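Local coordinates for ribokinase (Arabidopsis thaliana, PDB 6ILS), which phosphorylates D-ribose at O-5 with ATP and a divalent cation, feeding D-ribose 5-phosphate into nucleotide and amino-acid synthesis or the pentose phosphate pathway, at residues 41-46 against 294-299; 223-228 against 260-265; 246-251 against 288-293; 283-288 against 303-308. All coordinates share one frame; numbering follows the deposited sequence.

Interaction 1: 41-46 against 294-299; sequences KGANQA and GAIPSM. With NA (sodium ion), chain G; RIB (alpha-D-ribofuranose), chain F.
The ribose pocket of a PfkB-family sugar kinase meets its monovalent-cation site here, where Asn-44, on the helix that starts just after the glycine pair Gly-39 and Gly-40, packs against Ala-295 and Ile-296 of the loop 294-299, which starts at the ion. The carboxamide of Asn-44 divides its work. Its OD1 rests among aliphatic groups, 3.3 Å from Ile-296 CG1 and 3.4 Å from Ala-295 CB, while ND2 turns to the sugar side. There ND2 donates to Asp-259 OD2, its stronger partner, and makes only a weak bond of 3.4 Å to ribose O3, bent to 140° at the hydrogen. Asp-259 is the predicted proton acceptor and also bonds ribose, so Asn-44 touches both the substrate and the probable base. One turn earlier on the same helix, Lys-41 runs extended and bends only at its last torsion, which brings NZ within 2.9 Å of ribose O5, the hydroxyl that receives the phosphate. On the other segment, Gly-294 has backbone angles (phi 96°) at which a side chain would jam against the preceding carbonyl; its own O binds the sodium ion at 2.9 Å, together with carbonyls of Asp-253, Thr-255, Cys-289 and Val-292. The site is predicted to hold potassium. Beside Asn-44 on the helix the contact is apolar, Ile-296 CD1 lying 4.3 Å from Ala-43 CB. Met-299, its chain bent at the second and third torsions, finally lays its methyl CE 3.5 Å from the carbonyl oxygen Asn-44 O.

Interaction 2: 223-228 against 260-265; sequences LVKLGS and TFTAAF. With ATP (adenosine-5'-triphosphate), chain E.
Lys-225 leaves the strand pointing at Phe-261 and Thr-262 of the facing helix, and its atoms pass in turn along the triphosphate, the Phe-261 ring and Thr-262. CB lies 3.6 Å from O1B of the ATP β-phosphate. CG, anti to the carbonyl carbon (chi1 -63°), comes obliquely upon the Phe-261 ring, 3.9 Å from CD1. CD, still on the extended part of the chain, passes Thr-262 OG1; the bend at the third torsion puts CE 3.5 Å from O1G of the γ-phosphate, and a further turn at the fourth sets NZ to donate to Thr-262 OG1 at 3.2 Å. A salt bridge to Asp-167 and a bond to Ser-187 O anchor NZ further; Thr-262 OG1 also bonds Gly-258 O. A methionine here would probably leave Asp-167 without its countercharge and weaken the positive field beside the γ-phosphate. Two residues back, Leu-223 wedges its methyls between two rings: CD1 lies at the edge of Phe-261 and also against Phe-265, while CD2 sits over one face of Phe-265 as a CH-pi contact, 3.8 Å from the ring centroid. Beyond the strand, Gly-227 grips the nucleotide with both backbone ends, N donating to ATP O1B and O accepting from ATP O2' at 2.9 Å. Strand 223-225 and helix 260-265 run roughly antiparallel, at 152°. This inner sheet strand and its helix frame the ATP site of the ribokinase fold.

Interaction 3: 246-251 against 288-293; sequences IPAAQV and LCVQVK. With NA (sodium ion), chain G; ATP (adenosine-5'-triphosphate), chain E.
The carbonyl oxygen Gln-250 O lies against three successive carbons of Gln-291: CG at 3.2 Å and CB by packing, and CA in a bent CA-H...O contact of 3.5 Å. From there the Gln-291 chain extends along the loop 246-251, CG anti to the carbonyl carbon (chi1 -54°), and its amide meets backbone with both ends. OE1 accepts a weak bond of 3.3 Å from Ala-249 N, bent to 131°, while NE2 finds its stronger partner in Ser-287 O and also touches Ala-248 CB. A leucine in place of Gln-291 would probably leave Ala-249 N and Ser-287 O without these mates and the loop less firmly tied. Next to this amide, Ala-248 CB packs 3.6 Å from Val-290 CG2. The same loop lines the adenine pocket: Ala-248 N gives a weak bond to ATP N1, and Val-251 CG2 comes 3.4 Å from N6, the adenine's amino nitrogen. Val-290 and Gln-291 are the middle residues of a type I turn whose end residues, Cys-289 and Val-292, aim their carbonyls at the sodium ion, each O 2.7 Å away. Within the fold, the contact lies near the surface, joining the loop after strand 241-243 to the C-terminal end of helix 275-289, with Val-290 touching Ala-257 of helix 257-270 and Ile-246 reaching Leu-308 of helix 302-312.

Interaction 4: 283-288 against 303-308; sequences AAAASL and KSVLKL. With ATP (adenosine-5'-triphosphate), chain E.
Mainly aliphatic groups build the contact of Ser-287 and Leu-288 with Leu-308; the one flat group beside it is the adenine of ATP, whose C2 lies 3.6 Å from Ser-287 CA. Ser-287 CB thus stands between nucleotide and helix, with adenine C2 on one side and Leu-308 CD2, 3.8 Å off, on the opposite one. Its OG turns to Ile-246 O of the adenine loop, a hydrogen bond that satisfies this buried hydroxyl. Leu-308 buries more surface across the contact than any other residue. With CG anti to the backbone N (chi1 -174°), it rests CD2 against Ala-284 O at 3.6 Å, Ser-287 CB and Leu-288, which it meets tip to tip, CD2 lying 3.8 Å from Leu-288 CG. Leu-288 in turn lays its methyl CD1 3.8 Å from Val-305 N, alongside the backbone between Ser-304 and Val-305. One turn before Leu-308, Val-305 forks over two successive alanines: CG1 meets Ala-284 CB at 3.8 Å and CG2 meets Ala-285 CB at 3.9 Å. These short side chains bring the backbones close, and the segment axes pass 8.8 Å apart at 110°, a steep crossing rather than an aligned pair. The same alanine run also packs on its other flanks, Ala-285 on Thr-260 and Ala-264 of helix 257-270, while Ala-286 CB touches the ATP ribose. It is the helical layer of the ribokinase fold in small: the C-terminal helix 302-312 covers helix 275-289, which itself forms a wall of the nucleotide pocket.

The four contacts lie 10 to 15 Å from one another, centre to centre, and converge on the two substrates and the ion. Interaction 1 spans most of the chain, bringing helix 41-51 to the loop before helix 302-312; interactions 2 and 3 fall within that span and cross each other in sequence, while interaction 4 follows interaction 2. Helix 275-289 is the common element: it carries one side of interactions 3 and 4, which share Leu-288, and packs on helix 257-270 of interaction 2. Interactions 1 and 3 both hold the sodium ion, and 2, 3 and 4 all touch ATP. Ribose, ion and nucleotide sites are therefore connected through one continuous packing of helices and loops.

Interaction 1: 41-46 against 294-299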
# COMPACT_ATOMS: atom_id res chain seq x y z
N LYS B 41 11.00 8.26 8.21
CA LYS B 41 11.66 9.17 9.16
C LYS B 41 12.28 10.37 8.46
O LYS B 41 12.18 11.47 8.94
CB LYS B 41 12.70 8.42 10.00
CG LYS B 41 12.02 7.50 10.99
CD LYS B 41 12.96 6.61 11.78
CE LYS B 41 12.11 5.66 12.66
NZ LYS B 41 11.32 6.42 13.68
N GLY B 42 12.88 10.16 7.29
CA GLY B 42 13.51 11.25 6.58
C GLY B 42 12.49 12.24 6.05
O GLY B 42 12.65 13.44 6.23
N ALA B 43 11.46 11.74 5.37
CA ALA B 43 10.44 12.63 4.82
C ALA B 43 9.72 13.36 5.96
O ALA B 43 9.40 14.54 5.83
CB ALA B 43 9.42 11.85 3.94
N ASN B 44 9.47 12.66 7.07
CA ASN B 44 8.83 13.30 8.23
C ASN B 44 9.65 14.46 8.74
O ASN B 44 9.12 15.53 9.04
CB ASN B 44 8.64 12.31 9.39
CG ASN B 44 7.55 11.31 9.13
OD1 ASN B 44 6.76 11.45 8.20
ND2 ASN B 44 7.47 10.29 9.99
N GLN B 45 10.95 14.24 8.90
CA GLN B 45 11.81 15.29 9.43
C GLN B 45 11.90 16.48 8.48
O GLN B 45 11.88 17.63 8.93
CB GLN B 45 13.18 14.69 9.77
CG GLN B 45 13.02 13.72 10.93
CD GLN B 45 14.31 13.06 11.38
OE1 GLN B 45 15.40 13.47 10.99
NE2 GLN B 45 14.18 12.04 12.21
N ALA B 46 11.96 16.22 7.17
CA ALA B 46 11.99 17.30 6.20
C ALA B 46 10.67 18.07 6.21
O ALA B 46 10.66 19.30 6.16
CB ALA B 46 12.29 16.76 4.80
N GLY B 294 -1.77 10.95 11.93
CA GLY B 294 -0.87 10.93 10.79
C GLY B 294 0.46 11.58 11.11
O GLY B 294 0.55 12.36 12.05
N ALA B 295 1.50 11.26 10.35
CA ALA B 295 2.81 11.87 10.59
C ALA B 295 2.88 13.27 9.98
O ALA B 295 2.75 14.28 10.68
CB ALA B 295 3.93 10.99 10.04
N ILE B 296 3.08 13.33 8.67
CA ILE B 296 3.23 14.60 7.98
C ILE B 296 1.99 15.53 8.11
O ILE B 296 2.16 16.74 8.29
CB ILE B 296 3.63 14.34 6.51
CG1 ILE B 296 5.04 13.72 6.51
CG2 ILE B 296 3.57 15.62 5.69
CD1 ILE B 296 5.70 13.56 5.12
N PRO B 297 0.76 14.98 8.07
CA PRO B 297 -0.40 15.84 8.35
C PRO B 297 -0.41 16.51 9.73
O PRO B 297 -1.04 17.55 9.88
CB PRO B 297 -1.59 14.88 8.24
CG PRO B 297 -1.13 13.83 7.32
CD PRO B 297 0.33 13.66 7.56
N SER B 298 0.27 15.92 10.71
CA SER B 298 0.23 16.44 12.08
C SER B 298 1.32 17.48 12.38
O SER B 298 1.36 18.04 13.48
CB SER B 298 0.36 15.30 13.09
OG SER B 298 1.68 14.78 13.06
N MET B 299 2.21 17.71 11.43
CA MET B 299 3.32 18.65 11.70
C MET B 299 2.79 20.05 11.94
O MET B 299 2.04 20.54 11.15
CB MET B 299 4.37 18.67 10.60
CG MET B 299 5.74 18.52 11.16
SD MET B 299 5.99 16.80 11.52
CE MET B 299 5.75 16.20 9.87
NA NA G . 0.81 12.56 14.95
O5 RIB F . 8.95 7.78 12.70
C5 RIB F . 7.86 7.49 11.87
C4 RIB F . 8.27 6.74 10.77
O4 RIB F . 9.03 5.50 11.16
C3 RIB F . 6.94 6.16 10.12
O3 RIB F . 6.41 7.20 9.16
C2 RIB F . 7.24 5.04 9.65
O2 RIB F . 7.23 5.00 8.17
C1 RIB F . 8.74 4.62 10.24
O1 RIB F . 9.68 4.65 9.23

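Interaction 2: 223-228 against 260-265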
# COMPACT_ATOMS: atom_id res chain seq x y z
N LEU B 223 21.24 13.73 22.37
CA LEU B 223 19.89 14.26 22.57
C LEU B 223 18.96 13.08 22.84
O LEU B 223 18.51 12.41 21.91
CB LEU B 223 19.45 15.05 21.32
CG LEU B 223 18.02 15.62 21.31
CD1 LEU B 223 17.92 16.67 22.39
CD2 LEU B 223 17.71 16.22 19.93
N VAL B 224 18.71 12.77 24.10
CA VAL B 224 17.93 11.59 24.41
C VAL B 224 16.43 11.88 24.53
O VAL B 224 16.02 12.76 25.29
CB VAL B 224 18.40 10.93 25.73
CG1 VAL B 224 17.71 9.59 25.92
CG2 VAL B 224 19.92 10.75 25.72
N LYS B 225 15.63 11.15 23.76
CA LYS B 225 14.18 11.26 23.81
C LYS B 225 13.62 10.28 24.83
O LYS B 225 13.90 9.09 24.78
CB LYS B 225 13.58 11.02 22.41
CG LYS B 225 14.03 12.08 21.39
CD LYS B 225 13.83 11.68 19.91
CE LYS B 225 14.83 10.59 19.51
NZ LYS B 225 15.29 10.73 18.07
N LEU B 226 12.83 10.79 25.78
CA LEU B 226 12.41 9.98 26.92
C LEU B 226 10.90 9.79 27.00
O LEU B 226 10.35 9.56 28.08
CB LEU B 226 12.93 10.62 28.21
CG LEU B 226 14.43 10.84 28.26
CD1 LEU B 226 14.82 11.73 29.43
CD2 LEU B 226 15.14 9.51 28.34
N GLY B 227 10.23 9.88 25.85
CA GLY B 227 8.79 9.66 25.78
C GLY B 227 8.02 10.58 26.71
O GLY B 227 8.23 11.78 26.68
N SER B 228 7.16 10.01 27.55
CA SER B 228 6.35 10.80 28.47
C SER B 228 7.19 11.51 29.53
O SER B 228 6.69 12.42 30.21
CB SER B 228 5.31 9.91 29.15
OG SER B 228 5.96 8.92 29.94
N THR B 260 9.39 14.81 14.67
CA THR B 260 9.09 16.22 14.88
C THR B 260 10.04 16.80 15.92
O THR B 260 10.60 17.90 15.74
CB THR B 260 7.64 16.39 15.34
OG1 THR B 260 6.76 15.94 14.28
CG2 THR B 260 7.34 17.83 15.68
N PHE B 261 10.21 16.07 17.02
CA PHE B 261 11.08 16.52 18.10
C PHE B 261 12.49 16.80 17.57
O PHE B 261 13.07 17.87 17.80
CB PHE B 261 11.14 15.49 19.24
CG PHE B 261 11.94 15.97 20.43
CD1 PHE B 261 13.32 15.79 20.50
CD2 PHE B 261 11.31 16.63 21.47
CE1 PHE B 261 14.05 16.26 21.58
CE2 PHE B 261 12.04 17.10 22.56
CZ PHE B 261 13.42 16.92 22.61
N THR B 262 13.02 15.84 16.83
CA THR B 262 14.40 15.93 16.36
C THR B 262 14.57 17.03 15.32
O THR B 262 15.49 17.83 15.39
CB THR B 262 14.88 14.57 15.77
OG1 THR B 262 14.65 13.53 16.73
CG2 THR B 262 16.36 14.63 15.45
N ALA B 263 13.64 17.12 14.38
CA ALA B 263 13.73 18.19 13.38
C ALA B 263 13.51 19.59 13.96
O ALA B 263 14.16 20.55 13.52
CB ALA B 263 12.73 17.92 12.23
N ALA B 264 12.62 19.71 14.95
CA ALA B 264 12.35 21.02 15.55
C ALA B 264 13.56 21.48 16.37
O ALA B 264 13.93 22.65 16.37
CB ALA B 264 11.08 20.97 16.44
N PHE B 265 14.17 20.53 17.05
CA PHE B 265 15.42 20.81 17.75
C PHE B 265 16.46 21.35 16.76
O PHE B 265 17.13 22.35 17.03
CB PHE B 265 15.93 19.55 18.46
CG PHE B 265 17.22 19.76 19.20
CD1 PHE B 265 18.44 19.67 18.53
CD2 PHE B 265 17.22 20.02 20.56
CE1 PHE B 265 19.64 19.86 19.22
CE2 PHE B 265 18.42 20.22 21.24
CZ PHE B 265 19.62 20.13 20.58
PG ATP E . 10.87 8.13 19.37
O1G ATP E . 12.19 8.41 18.74
O2G ATP E . 9.75 8.32 18.36
O3G ATP E . 10.79 6.71 19.85
PB ATP E . 10.09 8.76 22.00
O1B ATP E . 10.14 9.93 22.87
O2B ATP E . 10.83 7.69 22.67
O3B ATP E . 10.75 9.14 20.61
PA ATP E . 7.18 8.76 21.96
O1A ATP E . 6.73 8.32 23.35
O2A ATP E . 6.21 8.25 20.92
O3A ATP E . 8.62 8.17 21.66
O5' ATP E . 7.20 10.32 21.90
C5' ATP E . 7.69 10.99 20.75
C4' ATP E . 7.80 12.53 21.10
O4' ATP E . 6.41 13.04 21.57
C3' ATP E . 8.58 12.68 22.08
O3' ATP E . 9.34 13.89 21.92
C2' ATP E . 7.64 12.83 23.44
O2' ATP E . 8.44 13.55 24.43
C1' ATP E . 6.59 13.43 23.06
N9 ATP E . 5.41 12.85 23.74
C8 ATP E . 4.89 11.63 24.04
N7 ATP E . 3.72 11.83 24.71
C5 ATP E . 3.52 13.18 24.82
C6 ATP E . 2.50 13.92 25.42
N6 ATP E . 1.34 13.43 26.10
N1 ATP E . 2.56 15.25 25.39
C2 ATP E . 3.61 15.90 24.76
N3 ATP E . 4.60 15.19 24.18
C4 ATP E . 4.56 13.82 24.22

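Interaction 3: 246-251 against 288-293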
# COMPACT_ATOMS: atom_id res chain seq x y z
N ILE B 246 5.92 18.94 27.18
CA ILE B 246 4.89 19.97 27.19
C ILE B 246 3.58 19.21 27.02
O ILE B 246 3.30 18.67 25.96
CB ILE B 246 5.09 21.00 26.07
CG1 ILE B 246 6.50 21.62 26.11
CG2 ILE B 246 4.02 22.07 26.13
CD1 ILE B 246 6.81 22.36 27.34
N PRO B 247 2.78 19.11 28.09
CA PRO B 247 1.67 18.15 28.00
C PRO B 247 0.68 18.51 26.90
O PRO B 247 0.39 19.69 26.69
CB PRO B 247 1.03 18.23 29.39
CG PRO B 247 2.10 18.82 30.28
CD PRO B 247 2.83 19.78 29.40
N ALA B 248 0.23 17.50 26.18
CA ALA B 248 -0.75 17.65 25.10
C ALA B 248 -2.14 17.56 25.70
O ALA B 248 -2.35 16.80 26.65
CB ALA B 248 -0.55 16.58 24.06
N ALA B 249 -3.09 18.33 25.17
CA ALA B 249 -4.46 18.26 25.67
C ALA B 249 -5.05 16.85 25.48
O ALA B 249 -5.66 16.30 26.39
CB ALA B 249 -5.33 19.30 24.98
N GLN B 250 -4.88 16.29 24.28
CA GLN B 250 -5.15 14.86 24.07
C GLN B 250 -4.10 14.21 23.18
O GLN B 250 -3.66 14.81 22.21
CB GLN B 250 -6.50 14.60 23.39
CG GLN B 250 -7.46 15.74 23.27
CD GLN B 250 -8.61 15.37 22.33
OE1 GLN B 250 -8.91 14.18 22.14
NE2 GLN B 250 -9.25 16.37 21.72
N VAL B 251 -3.76 12.97 23.49
CA VAL B 251 -2.91 12.18 22.60
C VAL B 251 -3.74 11.41 21.59
O VAL B 251 -4.41 10.43 21.94
CB VAL B 251 -2.05 11.19 23.37
CG1 VAL B 251 -1.12 10.46 22.40
CG2 VAL B 251 -1.25 11.92 24.44
N LEU B 288 2.38 19.25 19.98
CA LEU B 288 1.34 19.52 18.98
C LEU B 288 1.14 18.34 18.02
O LEU B 288 0.00 18.00 17.66
CB LEU B 288 1.68 20.78 18.20
CG LEU B 288 1.65 22.04 19.07
CD1 LEU B 288 2.17 23.24 18.31
CD2 LEU B 288 0.23 22.29 19.60
N CYS B 289 2.26 17.73 17.62
CA CYS B 289 2.24 16.57 16.72
C CYS B 289 1.36 15.43 17.23
O CYS B 289 0.68 14.78 16.44
CB CYS B 289 3.67 16.06 16.50
SG CYS B 289 3.80 14.55 15.51
N VAL B 290 1.38 15.16 18.53
CA VAL B 290 0.69 13.98 19.03
C VAL B 290 -0.82 14.22 19.12
O VAL B 290 -1.57 13.30 19.42
CB VAL B 290 1.20 13.52 20.42
CG1 VAL B 290 2.73 13.25 20.37
CG2 VAL B 290 0.87 14.53 21.51
N GLN B 291 -1.25 15.45 18.84
CA GLN B 291 -2.67 15.76 18.98
C GLN B 291 -3.44 15.67 17.66
O GLN B 291 -4.63 15.97 17.61
CB GLN B 291 -2.83 17.15 19.61
CG GLN B 291 -2.06 17.26 20.92
CD GLN B 291 -2.31 18.54 21.67
OE1 GLN B 291 -3.46 18.90 21.93
NE2 GLN B 291 -1.24 19.25 22.02
N VAL B 292 -2.77 15.21 16.61
CA VAL B 292 -3.37 15.07 15.29
C VAL B 292 -2.96 13.73 14.66
O VAL B 292 -1.82 13.29 14.83
CB VAL B 292 -2.97 16.25 14.36
CG1 VAL B 292 -3.35 15.97 12.90
CG2 VAL B 292 -3.60 17.54 14.85
N LYS B 293 -3.87 13.08 13.94
CA LYS B 293 -3.55 11.77 13.37
C LYS B 293 -2.69 11.89 12.11
O LYS B 293 -2.84 12.83 11.34
CB LYS B 293 -4.84 10.98 13.09
CG LYS B 293 -4.63 9.64 12.36
CD LYS B 293 -5.42 8.49 12.96
CE LYS B 293 -4.64 7.82 14.09
NZ LYS B 293 -5.10 6.43 14.39
NA NA G . 0.81 12.56 14.95
PG ATP E . 10.87 8.13 19.37
O1G ATP E . 12.19 8.41 18.74
O2G ATP E . 9.75 8.32 18.36
O3G ATP E . 10.79 6.71 19.85
PB ATP E . 10.09 8.76 22.00
O1B ATP E . 10.14 9.93 22.87
O2B ATP E . 10.83 7.69 22.67
O3B ATP E . 10.75 9.14 20.61
PA ATP E . 7.18 8.76 21.96
O1A ATP E . 6.73 8.32 23.35
O2A ATP E . 6.21 8.25 20.92
O3A ATP E . 8.62 8.17 21.66
O5' ATP E . 7.20 10.32 21.90
C5' ATP E . 7.69 10.99 20.75
C4' ATP E . 7.80 12.53 21.10
O4' ATP E . 6.41 13.04 21.57
C3' ATP E . 8.58 12.68 22.08
O3' ATP E . 9.34 13.89 21.92
C2' ATP E . 7.64 12.83 23.44
O2' ATP E . 8.44 13.55 24.43
C1' ATP E . 6.59 13.43 23.06
N9 ATP E . 5.41 12.85 23.74
C8 ATP E . 4.89 11.63 24.04
N7 ATP E . 3.72 11.83 24.71
C5 ATP E . 3.52 13.18 24.82
C6 ATP E . 2.50 13.92 25.42
N6 ATP E . 1.34 13.43 26.10
N1 ATP E . 2.56 15.25 25.39
C2 ATP E . 3.61 15.90 24.76
N3 ATP E . 4.60 15.19 24.18
C4 ATP E . 4.56 13.82 24.22

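Interaction 4: 283-288 against 303-308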
# COMPACT_ATOMS: atom_id res chain seq x y z
N ALA B 283 10.14 20.21 22.34
CA ALA B 283 9.09 19.61 23.16
C ALA B 283 7.72 20.15 22.78
O ALA B 283 6.74 19.40 22.72
CB ALA B 283 9.37 19.87 24.63
N ALA B 284 7.64 21.45 22.51
CA ALA B 284 6.38 22.07 22.10
C ALA B 284 5.93 21.52 20.76
O ALA B 284 4.76 21.22 20.57
CB ALA B 284 6.54 23.59 22.04
N ALA B 285 6.87 21.33 19.84
CA ALA B 285 6.47 20.87 18.51
C ALA B 285 5.99 19.44 18.57
O ALA B 285 4.99 19.10 17.95
CB ALA B 285 7.62 21.02 17.51
N ALA B 286 6.69 18.59 19.33
CA ALA B 286 6.24 17.20 19.51
C ALA B 286 4.87 17.13 20.21
O ALA B 286 4.06 16.26 19.91
CB ALA B 286 7.28 16.39 20.30
N SER B 287 4.65 18.02 21.17
CA SER B 287 3.34 18.10 21.87
C SER B 287 2.19 18.30 20.89
O SER B 287 1.15 17.63 20.96
CB SER B 287 3.34 19.24 22.88
OG SER B 287 2.19 19.17 23.71
N LEU B 288 2.38 19.25 19.98
CA LEU B 288 1.34 19.52 18.98
C LEU B 288 1.14 18.34 18.02
O LEU B 288 0.00 18.00 17.66
CB LEU B 288 1.68 20.78 18.20
CG LEU B 288 1.65 22.04 19.07
CD1 LEU B 288 2.17 23.24 18.31
CD2 LEU B 288 0.23 22.29 19.60
N LYS B 303 4.23 29.32 14.07
CA LYS B 303 3.45 30.20 14.98
C LYS B 303 2.81 29.38 16.11
O LYS B 303 2.80 29.85 17.21
CB LYS B 303 2.30 30.90 14.26
CG LYS B 303 2.55 31.36 12.84
CD LYS B 303 1.36 32.05 12.23
CE LYS B 303 0.82 31.33 11.02
NZ LYS B 303 -0.25 30.39 11.41
N SER B 304 2.25 28.22 15.79
CA SER B 304 1.60 27.39 16.82
C SER B 304 2.64 26.95 17.86
O SER B 304 2.33 26.99 19.01
CB SER B 304 0.93 26.22 16.20
OG SER B 304 0.06 26.62 15.17
N VAL B 305 3.81 26.53 17.41
CA VAL B 305 4.87 26.09 18.36
C VAL B 305 5.21 27.26 19.28
O VAL B 305 5.24 27.09 20.46
CB VAL B 305 6.12 25.56 17.65
CG1 VAL B 305 7.17 25.17 18.65
CG2 VAL B 305 5.81 24.41 16.72
N LEU B 306 5.40 28.44 18.71
CA LEU B 306 5.75 29.61 19.53
C LEU B 306 4.58 29.96 20.48
O LEU B 306 4.85 30.36 21.57
CB LEU B 306 6.11 30.79 18.63
CG LEU B 306 7.38 30.62 17.81
CD1 LEU B 306 7.63 31.85 16.97
CD2 LEU B 306 8.58 30.34 18.70
N LYS B 307 3.35 29.79 20.04
CA LYS B 307 2.19 30.12 20.91
C LYS B 307 2.17 29.13 22.07
O LYS B 307 1.96 29.55 23.16
CB LYS B 307 0.88 30.09 20.12
CG LYS B 307 -0.32 30.66 20.85
CD LYS B 307 -1.62 30.46 20.11
CE LYS B 307 -2.81 31.19 20.70
NZ LYS B 307 -4.09 30.47 20.51
N LEU B 308 2.40 27.86 21.80
CA LEU B 308 2.38 26.90 22.90
C LEU B 308 3.50 27.23 23.88
O LEU B 308 3.32 27.13 25.09
CB LEU B 308 2.52 25.46 22.38
CG LEU B 308 2.38 24.32 23.39
CD1 LEU B 308 1.05 24.40 24.23
CD2 LEU B 308 2.47 22.98 22.68
PG ATP E . 10.87 8.13 19.37
O1G ATP E . 12.19 8.41 18.74
O2G ATP E . 9.75 8.32 18.36
O3G ATP E . 10.79 6.71 19.85
PB ATP E . 10.09 8.76 22.00
O1B ATP E . 10.14 9.93 22.87
O2B ATP E . 10.83 7.69 22.67
O3B ATP E . 10.75 9.14 20.61
PA ATP E . 7.18 8.76 21.96
O1A ATP E . 6.73 8.32 23.35
O2A ATP E . 6.21 8.25 20.92
O3A ATP E . 8.62 8.17 21.66
O5' ATP E . 7.20 10.32 21.90
C5' ATP E . 7.69 10.99 20.75
C4' ATP E . 7.80 12.53 21.10
O4' ATP E . 6.41 13.04 21.57
C3' ATP E . 8.58 12.68 22.08
O3' ATP E . 9.34 13.89 21.92
C2' ATP E . 7.64 12.83 23.44
O2' ATP E . 8.44 13.55 24.43
C1' ATP E . 6.59 13.43 23.06
N9 ATP E . 5.41 12.85 23.74
C8 ATP E . 4.89 11.63 24.04
N7 ATP E . 3.72 11.83 24.71
C5 ATP E . 3.52 13.18 24.82
C6 ATP E . 2.50 13.92 25.42
N6 ATP E . 1.34 13.43 26.10
N1 ATP E . 2.56 15.25 25.39
C2 ATP E . 3.61 15.90 24.76
N3 ATP E . 4.60 15.19 24.18
C4 ATP E . 4.56 13.82 24.22